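Local coordinates for protein extracellular PQQ-dependent sugar dehydrogenase (Coprinopsis cinerea, PDB 6JT6) that is the haem b cytochrome domain of a sugar-oxidising, PQQ-dependent dehydrogenase and probably accepts electrons from its catalytic domain, at residues A144-S147 against T148-P151; W74-S78 against T79-S83; Y185-Q188 against L189-P193; F19-Q22 against D23-A26. One frame throughout, in Å; residues are numbered along the deposited sequence.

Interaction 1 (A144-S147 against T148-P151). With HEM (protoporphyrin IX containing Fe), chain C.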
loop_
_atom_site.group_PDB
_atom_site.type_symbol
_atom_site.label_atom_id
_atom_site.label_comp_id
_atom_site.label_asym_id
_atom_site.label_seq_id
_atom_site.Cartn_x
_atom_site.Cartn_y
_atom_site.Cartn_z
ATOM N N ALA A 144 -0.665 -1.321 9.076
ATOM C CA ALA A 144 -0.503 -0.387 10.190
ATOM C C ALA A 144 -1.356 0.849 9.924
ATOM O O ALA A 144 -1.568 1.235 8.755
ATOM C CB ALA A 144 0.981 -0.012 10.412
ATOM N N PHE A 145 -1.832 1.481 10.997
ATOM C CA PHE A 145 -2.852 2.490 10.853
ATOM C C PHE A 145 -2.779 3.429 12.022
ATOM O O PHE A 145 -2.715 2.977 13.171
ATOM C CB PHE A 145 -4.191 1.754 10.806
ATOM C CG PHE A 145 -5.399 2.622 10.598
ATOM C CD1 PHE A 145 -5.785 3.034 9.323
ATOM C CD2 PHE A 145 -6.227 2.941 11.696
ATOM C CE1 PHE A 145 -6.956 3.797 9.145
ATOM C CE2 PHE A 145 -7.392 3.684 11.513
ATOM C CZ PHE A 145 -7.750 4.122 10.237
ATOM N N HIS A 146 -2.782 4.735 11.741
ATOM C CA HIS A 146 -3.029 5.716 12.799
ATOM C C HIS A 146 -4.420 6.289 12.608
ATOM O O HIS A 146 -4.707 6.950 11.599
ATOM C CB HIS A 146 -2.023 6.838 12.774
ATOM C CG HIS A 146 -1.863 7.490 14.098
ATOM N ND1 HIS A 146 -2.886 8.170 14.721
ATOM C CD2 HIS A 146 -0.824 7.495 14.964
ATOM C CE1 HIS A 146 -2.458 8.620 15.888
ATOM N NE2 HIS A 146 -1.216 8.208 16.066
ATOM N N SER A 147 -5.291 6.030 13.567
ATOM C CA SER A 147 -6.713 6.386 13.443
ATOM C C SER A 147 -7.024 7.875 13.429
ATOM O O SER A 147 -8.137 8.268 13.057
ATOM C CB SER A 147 -7.514 5.683 14.564
ATOM O OG SER A 147 -7.220 6.272 15.825
ATOM N N THR A 148 -6.093 8.726 13.860
ATOM C CA THR A 148 -6.436 10.172 14.023
ATOM C C THR A 148 -5.414 11.163 13.508
ATOM O O THR A 148 -5.793 12.228 13.053
ATOM C CB THR A 148 -6.711 10.589 15.492
ATOM O OG1 THR A 148 -5.480 10.499 16.254
ATOM C CG2 THR A 148 -7.844 9.693 16.126
ATOM N N THR A 149 -4.125 10.844 13.635
ATOM C CA THR A 149 -3.138 11.903 13.593
ATOM C C THR A 149 -2.199 11.748 12.400
ATOM O O THR A 149 -1.518 10.710 12.259
ATOM C CB THR A 149 -2.359 11.992 14.926
ATOM O OG1 THR A 149 -3.280 12.222 16.026
ATOM C CG2 THR A 149 -1.280 13.124 14.886
ATOM N N LYS A 150 -2.189 12.783 11.547
ATOM C CA LYS A 150 -1.305 12.868 10.358
ATOM C C LYS A 150 0.179 12.847 10.720
ATOM O O LYS A 150 0.541 13.122 11.876
ATOM C CB LYS A 150 -1.533 14.158 9.577
ATOM C CG LYS A 150 -2.947 14.446 9.107
ATOM C CD LYS A 150 -3.425 13.559 7.981
ATOM C CE LYS A 150 -4.921 13.785 7.799
ATOM N NZ LYS A 150 -5.382 13.461 6.411
ATOM N N PRO A 151 1.052 12.534 9.722
ATOM C CA PRO A 151 2.468 12.764 9.974
ATOM C C PRO A 151 2.690 14.239 10.377
ATOM O O PRO A 151 1.897 15.121 10.033
ATOM C CB PRO A 151 3.118 12.413 8.616
ATOM C CG PRO A 151 2.210 11.347 8.071
ATOM C CD PRO A 151 0.844 11.890 8.392
HETATM C CHA HEM C . 4.218 -3.490 15.178
HETATM C CHB HEM C . 6.456 0.397 17.067
HETATM C CHC HEM C . 5.781 2.835 12.939
HETATM C CHD HEM C . 4.344 -1.353 10.814
HETATM C C1A HEM C . 4.837 -2.626 16.063
HETATM C C2A HEM C . 5.052 -2.902 17.437
HETATM C C3A HEM C . 5.673 -1.792 17.962
HETATM C C4A HEM C . 5.847 -0.838 16.922
HETATM C CMA HEM C . 6.112 -1.598 19.405
HETATM C CAA HEM C . 4.676 -4.173 18.184
HETATM C CBA HEM C . 3.158 -4.407 18.280
HETATM C CGA HEM C . 2.368 -3.247 18.825
HETATM O O1A HEM C . 1.563 -2.595 18.107
HETATM O O2A HEM C . 2.508 -2.925 20.025
HETATM C C1B HEM C . 6.450 1.412 16.115
HETATM C C2B HEM C . 6.924 2.742 16.383
HETATM C C3B HEM C . 6.693 3.456 15.224
HETATM C C4B HEM C . 6.088 2.508 14.258
HETATM C CMB HEM C . 7.519 3.241 17.716
HETATM C CAB HEM C . 6.980 4.876 14.879
HETATM C CBB HEM C . 6.879 5.880 15.742
HETATM C C1C HEM C . 5.406 1.881 11.953
HETATM C C2C HEM C . 5.189 2.169 10.587
HETATM C C3C HEM C . 4.783 0.981 9.964
HETATM C C4C HEM C . 4.724 -0.042 10.982
HETATM C CMC HEM C . 5.427 3.534 9.966
HETATM C CAC HEM C . 4.490 0.803 8.513
HETATM C CBC HEM C . 3.901 1.776 7.784
HETATM C C1D HEM C . 4.129 -2.229 11.889
HETATM C C2D HEM C . 3.591 -3.592 11.692
HETATM C C3D HEM C . 3.574 -4.195 12.886
HETATM C C4D HEM C . 4.117 -3.187 13.821
HETATM C CMD HEM C . 3.127 -4.232 10.409
HETATM C CAD HEM C . 3.044 -5.592 13.205
HETATM C CBD HEM C . 4.013 -6.727 12.927
HETATM C CGD HEM C . 5.087 -6.713 13.981
HETATM O O1D HEM C . 6.305 -6.534 13.705
HETATM O O2D HEM C . 4.740 -6.849 15.163
HETATM N NA HEM C . 5.304 -1.341 15.770
HETATM N NB HEM C . 5.972 1.323 14.868
HETATM N NC HEM C . 5.079 0.562 12.174
HETATM N ND HEM C . 4.469 -2.036 13.192
HETATM FE FE HEM C . 5.202 -0.433 14.000
#

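Interaction 2 (W74-S78 against T79-S83)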
loop_
_atom_site.group_PDB
_atom_site.type_symbol
_atom_site.label_atom_id
_atom_site.label_comp_id
_atom_site.label_asym_id
_atom_site.label_seq_id
_atom_site.Cartn_x
_atom_site.Cartn_y
_atom_site.Cartn_z
ATOM N N TRP A 74 -0.742 8.871 3.195
ATOM C CA TRP A 74 -1.671 9.752 3.852
ATOM C C TRP A 74 -2.177 10.814 2.870
ATOM O O TRP A 74 -1.700 10.892 1.713
ATOM C CB TRP A 74 -1.066 10.355 5.122
ATOM C CG TRP A 74 0.054 11.335 4.881
ATOM C CD1 TRP A 74 -0.045 12.701 4.780
ATOM C CD2 TRP A 74 1.444 11.014 4.757
ATOM N NE1 TRP A 74 1.216 13.258 4.601
ATOM C CE2 TRP A 74 2.148 12.245 4.595
ATOM C CE3 TRP A 74 2.164 9.816 4.808
ATOM C CZ2 TRP A 74 3.546 12.306 4.443
ATOM C CZ3 TRP A 74 3.567 9.872 4.660
ATOM C CH2 TRP A 74 4.239 11.121 4.468
ATOM N N VAL A 75 -3.155 11.600 3.314
ATOM C CA VAL A 75 -3.638 12.730 2.509
ATOM C C VAL A 75 -3.417 14.022 3.305
ATOM O O VAL A 75 -3.908 14.160 4.423
ATOM C CB VAL A 75 -5.113 12.570 2.048
ATOM C CG1 VAL A 75 -5.537 13.781 1.243
ATOM C CG2 VAL A 75 -5.253 11.356 1.138
ATOM N N ASP A 76 -2.636 14.927 2.721
ATOM C CA ASP A 76 -2.350 16.236 3.290
ATOM C C ASP A 76 -3.352 17.231 2.689
ATOM O O ASP A 76 -3.109 17.764 1.611
ATOM C CB ASP A 76 -0.906 16.638 2.940
ATOM C CG ASP A 76 -0.558 18.064 3.379
ATOM O OD1 ASP A 76 -1.101 18.527 4.407
ATOM O OD2 ASP A 76 0.272 18.702 2.689
ATOM N N GLY A 77 -4.493 17.426 3.362
ATOM C CA GLY A 77 -5.560 18.291 2.847
ATOM C C GLY A 77 -6.327 17.547 1.778
ATOM O O GLY A 77 -7.169 16.708 2.098
ATOM N N SER A 78 -6.038 17.843 0.514
ATOM C CA SER A 78 -6.517 16.994 -0.575
ATOM C C SER A 78 -5.402 16.216 -1.326
ATOM O O SER A 78 -5.691 15.496 -2.278
ATOM C CB SER A 78 -7.371 17.823 -1.552
ATOM O OG SER A 78 -6.540 18.737 -2.250
ATOM N N THR A 79 -4.147 16.355 -0.889
ATOM C CA THR A 79 -2.980 15.878 -1.667
ATOM C C THR A 79 -2.447 14.548 -1.078
ATOM O O THR A 79 -1.956 14.533 0.053
ATOM C CB THR A 79 -1.859 16.950 -1.735
ATOM O OG1 THR A 79 -2.380 18.181 -2.271
ATOM C CG2 THR A 79 -0.645 16.466 -2.596
ATOM N N PRO A 80 -2.574 13.428 -1.838
ATOM C CA PRO A 80 -2.015 12.144 -1.370
ATOM C C PRO A 80 -0.474 12.176 -1.318
ATOM O O PRO A 80 0.170 12.900 -2.069
ATOM C CB PRO A 80 -2.501 11.124 -2.430
ATOM C CG PRO A 80 -2.684 11.948 -3.675
ATOM C CD PRO A 80 -3.134 13.326 -3.202
ATOM N N ARG A 81 0.091 11.430 -0.380
ATOM C CA ARG A 81 1.525 11.304 -0.238
ATOM C C ARG A 81 1.813 9.848 0.035
ATOM O O ARG A 81 0.964 9.131 0.591
ATOM C CB ARG A 81 2.053 12.151 0.922
ATOM C CG ARG A 81 1.595 13.608 0.913
ATOM C CD ARG A 81 2.738 14.576 0.916
ATOM N NE ARG A 81 2.196 15.928 0.939
ATOM C CZ ARG A 81 2.240 16.802 -0.067
ATOM N NH1 ARG A 81 2.843 16.499 -1.229
ATOM N NH2 ARG A 81 1.678 18.000 0.108
ATOM N N ILE A 82 3.036 9.430 -0.284
ATOM C CA ILE A 82 3.473 8.073 0.000
ATOM C C ILE A 82 4.979 8.057 0.233
ATOM O O ILE A 82 5.733 8.844 -0.372
ATOM C CB ILE A 82 2.999 7.057 -1.098
ATOM C CG1 ILE A 82 3.213 5.602 -0.650
ATOM C CG2 ILE A 82 3.693 7.302 -2.450
ATOM C CD1 ILE A 82 2.001 4.714 -0.742
ATOM N N SER A 83 5.414 7.167 1.116
ATOM C CA SER A 83 6.804 7.094 1.496
ATOM C C SER A 83 7.194 5.623 1.716
ATOM O O SER A 83 6.360 4.815 2.173
ATOM C CB SER A 83 7.015 7.933 2.760
ATOM O OG SER A 83 8.301 7.745 3.315
HETATM O O HOH W 1 -3.935 20.122 -0.307
#

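Interaction 3 (Y185-Q188 against L189-P193)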
loop_
_atom_site.group_PDB
_atom_site.type_symbol
_atom_site.label_atom_id
_atom_site.label_comp_id
_atom_site.label_asym_id
_atom_site.label_seq_id
_atom_site.Cartn_x
_atom_site.Cartn_y
_atom_site.Cartn_z
ATOM N N TYR A 185 -4.842 -2.562 -15.861
ATOM C CA TYR A 185 -5.179 -2.009 -14.551
ATOM C C TYR A 185 -4.285 -0.812 -14.209
ATOM O O TYR A 185 -4.778 0.200 -13.710
ATOM C CB TYR A 185 -5.071 -3.098 -13.455
ATOM C CG TYR A 185 -6.260 -4.044 -13.378
ATOM C CD1 TYR A 185 -7.485 -3.736 -14.006
ATOM C CD2 TYR A 185 -6.176 -5.244 -12.643
ATOM C CE1 TYR A 185 -8.578 -4.610 -13.924
ATOM C CE2 TYR A 185 -7.285 -6.101 -12.503
ATOM C CZ TYR A 185 -8.478 -5.797 -13.152
ATOM O OH TYR A 185 -9.589 -6.640 -13.028
ATOM N N LEU A 186 -2.982 -0.926 -14.496
ATOM C CA LEU A 186 -2.023 0.147 -14.215
ATOM C C LEU A 186 -2.391 1.401 -14.959
ATOM O O LEU A 186 -2.422 2.469 -14.361
ATOM C CB LEU A 186 -0.579 -0.253 -14.540
ATOM C CG LEU A 186 0.546 0.788 -14.282
ATOM C CD1 LEU A 186 0.602 1.250 -12.826
ATOM C CD2 LEU A 186 1.922 0.247 -14.711
ATOM N N GLN A 187 -2.644 1.268 -16.263
ATOM C CA GLN A 187 -3.089 2.403 -17.109
ATOM C C GLN A 187 -4.389 2.998 -16.599
ATOM O O GLN A 187 -4.492 4.227 -16.453
ATOM C CB GLN A 187 -3.203 1.998 -18.596
ATOM C CG GLN A 187 -3.819 3.061 -19.526
ATOM C CD GLN A 187 -5.345 3.142 -19.498
ATOM O OE1 GLN A 187 -6.063 2.123 -19.636
ATOM N NE2 GLN A 187 -5.853 4.345 -19.297
ATOM N N GLN A 188 -5.389 2.155 -16.356
ATOM C CA GLN A 188 -6.719 2.642 -15.900
ATOM C C GLN A 188 -6.599 3.459 -14.609
ATOM O O GLN A 188 -7.198 4.506 -14.478
ATOM C CB GLN A 188 -7.698 1.484 -15.659
ATOM C CG GLN A 188 -8.224 0.822 -16.917
ATOM C CD GLN A 188 -9.187 1.704 -17.693
ATOM O OE1 GLN A 188 -10.226 2.082 -17.175
ATOM N NE2 GLN A 188 -8.828 2.055 -18.942
ATOM N N LEU A 189 -5.797 2.967 -13.661
ATOM C CA LEU A 189 -5.666 3.647 -12.379
ATOM C C LEU A 189 -4.868 4.951 -12.520
ATOM O O LEU A 189 -5.169 5.936 -11.845
ATOM C CB LEU A 189 -5.013 2.700 -11.339
ATOM C CG LEU A 189 -5.838 1.484 -10.850
ATOM C CD1 LEU A 189 -4.955 0.526 -10.059
ATOM C CD2 LEU A 189 -6.985 1.993 -9.993
ATOM N N THR A 190 -3.848 4.948 -13.390
ATOM C CA THR A 190 -3.035 6.136 -13.588
ATOM C C THR A 190 -3.928 7.259 -14.153
ATOM O O THR A 190 -3.793 8.427 -13.764
ATOM C CB THR A 190 -1.844 5.861 -14.539
ATOM O OG1 THR A 190 -1.091 4.769 -14.015
ATOM C CG2 THR A 190 -0.916 7.094 -14.681
ATOM N N ASN A 191 -4.843 6.873 -15.040
ATOM C CA ASN A 191 -5.698 7.825 -15.752
ATOM C C ASN A 191 -6.993 8.213 -15.010
ATOM O O ASN A 191 -7.754 9.072 -15.493
ATOM C CB ASN A 191 -5.980 7.334 -17.177
ATOM C CG ASN A 191 -4.850 7.684 -18.133
ATOM O OD1 ASN A 191 -4.193 6.807 -18.697
ATOM N ND2 ASN A 191 -4.578 8.973 -18.274
ATOM N N ALA A 192 -7.256 7.590 -13.865
ATOM C CA ALA A 192 -8.441 7.943 -13.102
ATOM C C ALA A 192 -8.186 9.334 -12.504
ATOM O O ALA A 192 -7.087 9.594 -12.046
ATOM C CB ALA A 192 -8.709 6.918 -12.024
ATOM N N PRO A 193 -9.184 10.238 -12.521
ATOM C CA PRO A 193 -8.941 11.534 -11.877
ATOM C C PRO A 193 -8.816 11.433 -10.329
ATOM O O PRO A 193 -9.225 10.407 -9.722
ATOM C CB PRO A 193 -10.181 12.340 -12.265
ATOM C CG PRO A 193 -11.231 11.305 -12.430
ATOM C CD PRO A 193 -10.516 10.195 -13.147
#

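Interaction 4 (F19-Q22 against D23-A26)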
loop_
_atom_site.group_PDB
_atom_site.type_symbol
_atom_site.label_atom_id
_atom_site.label_comp_id
_atom_site.label_asym_id
_atom_site.label_seq_id
_atom_site.Cartn_x
_atom_site.Cartn_y
_atom_site.Cartn_z
ATOM N N PHE A 19 -7.633 -6.737 1.711
ATOM C CA PHE A 19 -7.736 -7.076 3.127
ATOM C C PHE A 19 -8.465 -5.907 3.736
ATOM O O PHE A 19 -7.991 -4.756 3.675
ATOM C CB PHE A 19 -6.336 -7.217 3.800
ATOM C CG PHE A 19 -6.385 -7.404 5.321
ATOM C CD1 PHE A 19 -6.737 -8.640 5.886
ATOM C CD2 PHE A 19 -6.092 -6.352 6.178
ATOM C CE1 PHE A 19 -6.797 -8.818 7.279
ATOM C CE2 PHE A 19 -6.130 -6.508 7.569
ATOM C CZ PHE A 19 -6.488 -7.751 8.125
ATOM N N TYR A 20 -9.623 -6.210 4.315
ATOM C CA TYR A 20 -10.446 -5.217 4.985
ATOM C C TYR A 20 -10.285 -5.452 6.494
ATOM O O TYR A 20 -10.408 -6.572 6.966
ATOM C CB TYR A 20 -11.920 -5.303 4.543
ATOM C CG TYR A 20 -12.819 -4.493 5.445
ATOM C CD1 TYR A 20 -12.879 -3.105 5.325
ATOM C CD2 TYR A 20 -13.583 -5.109 6.449
ATOM C CE1 TYR A 20 -13.676 -2.352 6.164
ATOM C CE2 TYR A 20 -14.390 -4.359 7.293
ATOM C CZ TYR A 20 -14.421 -2.985 7.150
ATOM O OH TYR A 20 -15.213 -2.224 7.979
ATOM N N GLN A 21 -9.974 -4.393 7.232
ATOM C CA GLN A 21 -9.750 -4.523 8.674
ATOM C C GLN A 21 -10.923 -3.843 9.399
ATOM O O GLN A 21 -11.098 -2.630 9.316
ATOM C CB GLN A 21 -8.375 -3.950 9.056
ATOM C CG GLN A 21 -7.746 -4.557 10.295
ATOM C CD GLN A 21 -8.504 -4.235 11.570
ATOM O OE1 GLN A 21 -9.059 -3.143 11.722
ATOM N NE2 GLN A 21 -8.548 -5.189 12.486
ATOM N N GLN A 22 -11.731 -4.656 10.081
ATOM C CA GLN A 22 -13.007 -4.240 10.730
ATOM C C GLN A 22 -12.900 -3.150 11.825
ATOM O O GLN A 22 -13.773 -2.301 11.905
ATOM C CB GLN A 22 -13.778 -5.472 11.283
ATOM C CG GLN A 22 -13.033 -6.217 12.406
ATOM C CD GLN A 22 -13.740 -7.453 12.958
ATOM O OE1 GLN A 22 -14.971 -7.589 12.883
ATOM N NE2 GLN A 22 -12.952 -8.359 13.544
ATOM N N ASP A 23 -11.848 -3.188 12.650
ATOM C CA ASP A 23 -11.660 -2.222 13.749
ATOM C C ASP A 23 -11.322 -0.826 13.219
ATOM O O ASP A 23 -11.838 0.165 13.717
ATOM C CB ASP A 23 -10.565 -2.694 14.736
ATOM C CG ASP A 23 -10.691 -4.192 15.090
ATOM O OD1 ASP A 23 -11.850 -4.686 15.164
ATOM O OD2 ASP A 23 -9.646 -4.867 15.245
ATOM N N THR A 24 -10.465 -0.770 12.201
ATOM C CA THR A 24 -9.998 0.482 11.617
ATOM C C THR A 24 -10.907 1.009 10.509
ATOM O O THR A 24 -10.874 2.213 10.175
ATOM C CB THR A 24 -8.568 0.300 11.080
ATOM O OG1 THR A 24 -8.558 -0.681 10.025
ATOM C CG2 THR A 24 -7.617 -0.134 12.229
ATOM N N ASP A 25 -11.720 0.107 9.941
ATOM C CA ASP A 25 -12.478 0.358 8.705
ATOM C C ASP A 25 -11.587 0.795 7.519
ATOM O O ASP A 25 -11.985 1.586 6.668
ATOM C CB ASP A 25 -13.614 1.352 8.937
ATOM C CG ASP A 25 -14.646 0.824 9.889
ATOM O OD1 ASP A 25 -15.000 -0.381 9.779
ATOM O OD2 ASP A 25 -15.097 1.621 10.750
ATOM N N ALA A 26 -10.369 0.273 7.502
ATOM C CA ALA A 26 -9.460 0.567 6.427
ATOM C C ALA A 26 -9.268 -0.689 5.585
ATOM O O ALA A 26 -9.531 -1.823 6.061
ATOM C CB ALA A 26 -8.149 1.063 6.997
#

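Interaction 1 (A144-S147 against T148-P151)
His-146 turns its imidazole back over the loop that follows it, meeting Thr-148 at its edge and Thr-149 over one face. CG stands roughly anti to the backbone N (chi1 -155°), which brings the ring alongside Thr-149, the two side chains pointing the same way. The carbonyl O of Thr-149 lies 3.6 Å above one face, displaced toward the rim. At the ring edge and in its plane, Thr-148 N gives His-146 ND1 a weak hydrogen bond of 3.4 Å, long though nearly straight at 166°. His-146 CE1 packs 3.5 Å from Thr-149 CB and 3.6 Å from Thr-148 OG1. A histidine suits this place because its flat ring offers carbon for packing and a nitrogen that can accept from the chain.

Residues 144-146 end strand 138-146 in a six-stranded antiparallel sheet of the cytochrome domain. Here buried Ala-144 brings CB to 3.6 Å from HEM CHD, a side chain small enough for the porphyrin edge to lie against it. The ring of His-146 also meets Trp-56, at about 50° between planes.

The loop is looser. Thr-148 is exposed, and Ser-147 OG lies 3.5 Å from Thr-148 CG2. The hydroxyls of Thr-148 and Thr-149 bond to one another, OG1 to OG1 at 2.8 Å, with either of them able to donate.

Interaction 2 (W74-S78 against T79-S83)
Strands 70-76 and 79-86 form an antiparallel beta hairpin, with Trp-74 paired to Arg-81 and Asp-76 to Thr-79 as hydrogen-bonded pairs. Trp-74 and Arg-81 exchange both backbone bonds, N to O at 3.1 Å and O to N at 2.8 Å. Between them Val-75 and Pro-80 form the non-hydrogen-bonded pair, where a proline, lacking N-H, costs no bond between these two strands.

On the face shared by Trp-74, Asp-76, Thr-79 and Arg-81, the arginine runs over the indole. Trp-74 holds CG between its backbone N and carbonyl carbon (chi1 69°), placing the ring beneath Arg-81, whose CB makes a CH-pi contact 3.9 Å from the centroid of the six-membered ring. The arginine bends at chi2 and sends NH2 to Asp-76 OD2, 3.0 Å away, in a nearly straight salt bridge (177°). OD2 lies in the guanidinium plane and is met on its anti lone pair, while Thr-79 CG2 sits over one face, toward the rim. Trp-74 NE1 and Arg-81 NE both donate to the carbonyl O of Pro-154. With an alanine in place of Arg-81 the CB contact could remain, but the Asp-76 carboxylate would probably lose its charge partner, and Pro-154 O one donor.

A water links Ser-78 N with Thr-79 OG1. Gly-77 takes positive phi easily at the first corner of the type II' turn characteristic of two-residue beta hairpins.

Interaction 3 (Y185-Q188 against L189-P193)
Successive helical i to i+4 hydrogen bonds join the two segments, from Leu-189 N to Tyr-185 O, Thr-190 N to Leu-186 O and Asn-191 N to Gln-187 O.

Thr-190 adds a side-chain bond to this pattern. With OG1 beside its own backbone N and anti to the carbonyl carbon (chi1 -56°), the hydroxyl reaches back one turn and donates to Leu-186 O at 2.7 Å. That oxygen therefore accepts twice, and its two donors, Thr-190 N at 3.0 Å and Thr-190 OG1, come to it from opposite faces of the carbonyl plane. Threonine suits the site because its short hydroxyl can satisfy itself on the helix backbone.

Round the exposed side, the amides form a short chain. Gln-187 bends at chi2 to bring NE2 to Asn-191 OD1, 3.0 Å away and nearly straight at 170°. The acceptor lies in the Gln-187 amide plane, whereas the donor is tilted 30° from the Asn-191 carbonyl plane. Gln-188 NE2 in turn gives a hydrogen bond to Gln-187 OE1 at 2.9 Å, on a lone pair in the carbonyl plane. The Gln-187 amide is thus used at both ends, which fixes which way round it sits.

Leu-189 lays CG 3.3 Å from Tyr-185 O, and with Leu-186 it presses on Leu-104 and Ile-45 of the neighbouring sheet; Tyr-185 OH bonds to Thr-15. The helix is amphipathic: leucines cover the sheet, while the amides bond to one another and the Thr-190 hydroxyl to the backbone, so these polar groups are paired without any charge, which is likely to limit their freedom to turn.

Interaction 4 (F19-Q22 against D23-A26)
Gln-21 folds back over the loop that it opens, meeting both Asp-23 and Thr-24. Gln-21 CB lies 3.4 Å from Thr-24 OG1. CG leaves anti to the backbone N (chi1 -153°), passing Thr-24 OG1, and the chain bends at chi2, bringing Gln-21 CD to 3.7 Å from Asp-23 N. Gln-21 OE1 accepts twice from Thr-24: the backbone N approaches from straight ahead of the carbonyl at 2.8 Å, and OG1 comes in the amide plane, on a lone pair, at 3.0 Å. At the other branch NE2 donates to Asp-23 OD2 over 3.0 Å, in the amide plane of Gln-21 but from above the carboxylate plane. Glutamine suits the place, having both a donor and an acceptor. A leucine here would probably leave Thr-24 N and the Asp-23 carboxylate without these mates.

Thr-24 OG1 also accepts from Ala-26 N at 3.2 Å, an ST turn. Asp-25 and Ala-26 both face Gln-21 in a G1 beta bulge, with Asp-25 in the left-handed region; Gln-21 N donates to Ala-26 O at 2.9 Å. Tyr-20 OH gives Asp-25 OD1 a short bond of 2.6 Å, ring and carboxylate planes 21° apart. The loop links strands 15-21 and 26-33, with Thr-24 and Ala-26 packed on Phe-145 of strand 138-146; within strand 15-21, Phe-19 stacks on Tyr-170 of strand 166-173.

In the fold
Along the chain the order is interaction 4, 2, 1, then 3. Interactions 1 and 2 belong to the same six-stranded antiparallel sheet, their centres 12 Å apart; they touch where Lys-150 NZ meets Val-75 O and Pro-151 packs on the Trp-74 ring. Interaction 4 meets interaction 1, with centres 14 Å apart: through Phe-145, strand 138-146 of that sheet packs on the loop that follows strand 15-21 of the mixed sheet. Interaction 3, on the helix that covers part of the mixed sheet, touches none of the others; its nearest atoms are about 9 Å from interaction 2 and about 17 Å from interaction 1. Of the four, only interaction 1 touches the haem, through Ala-144.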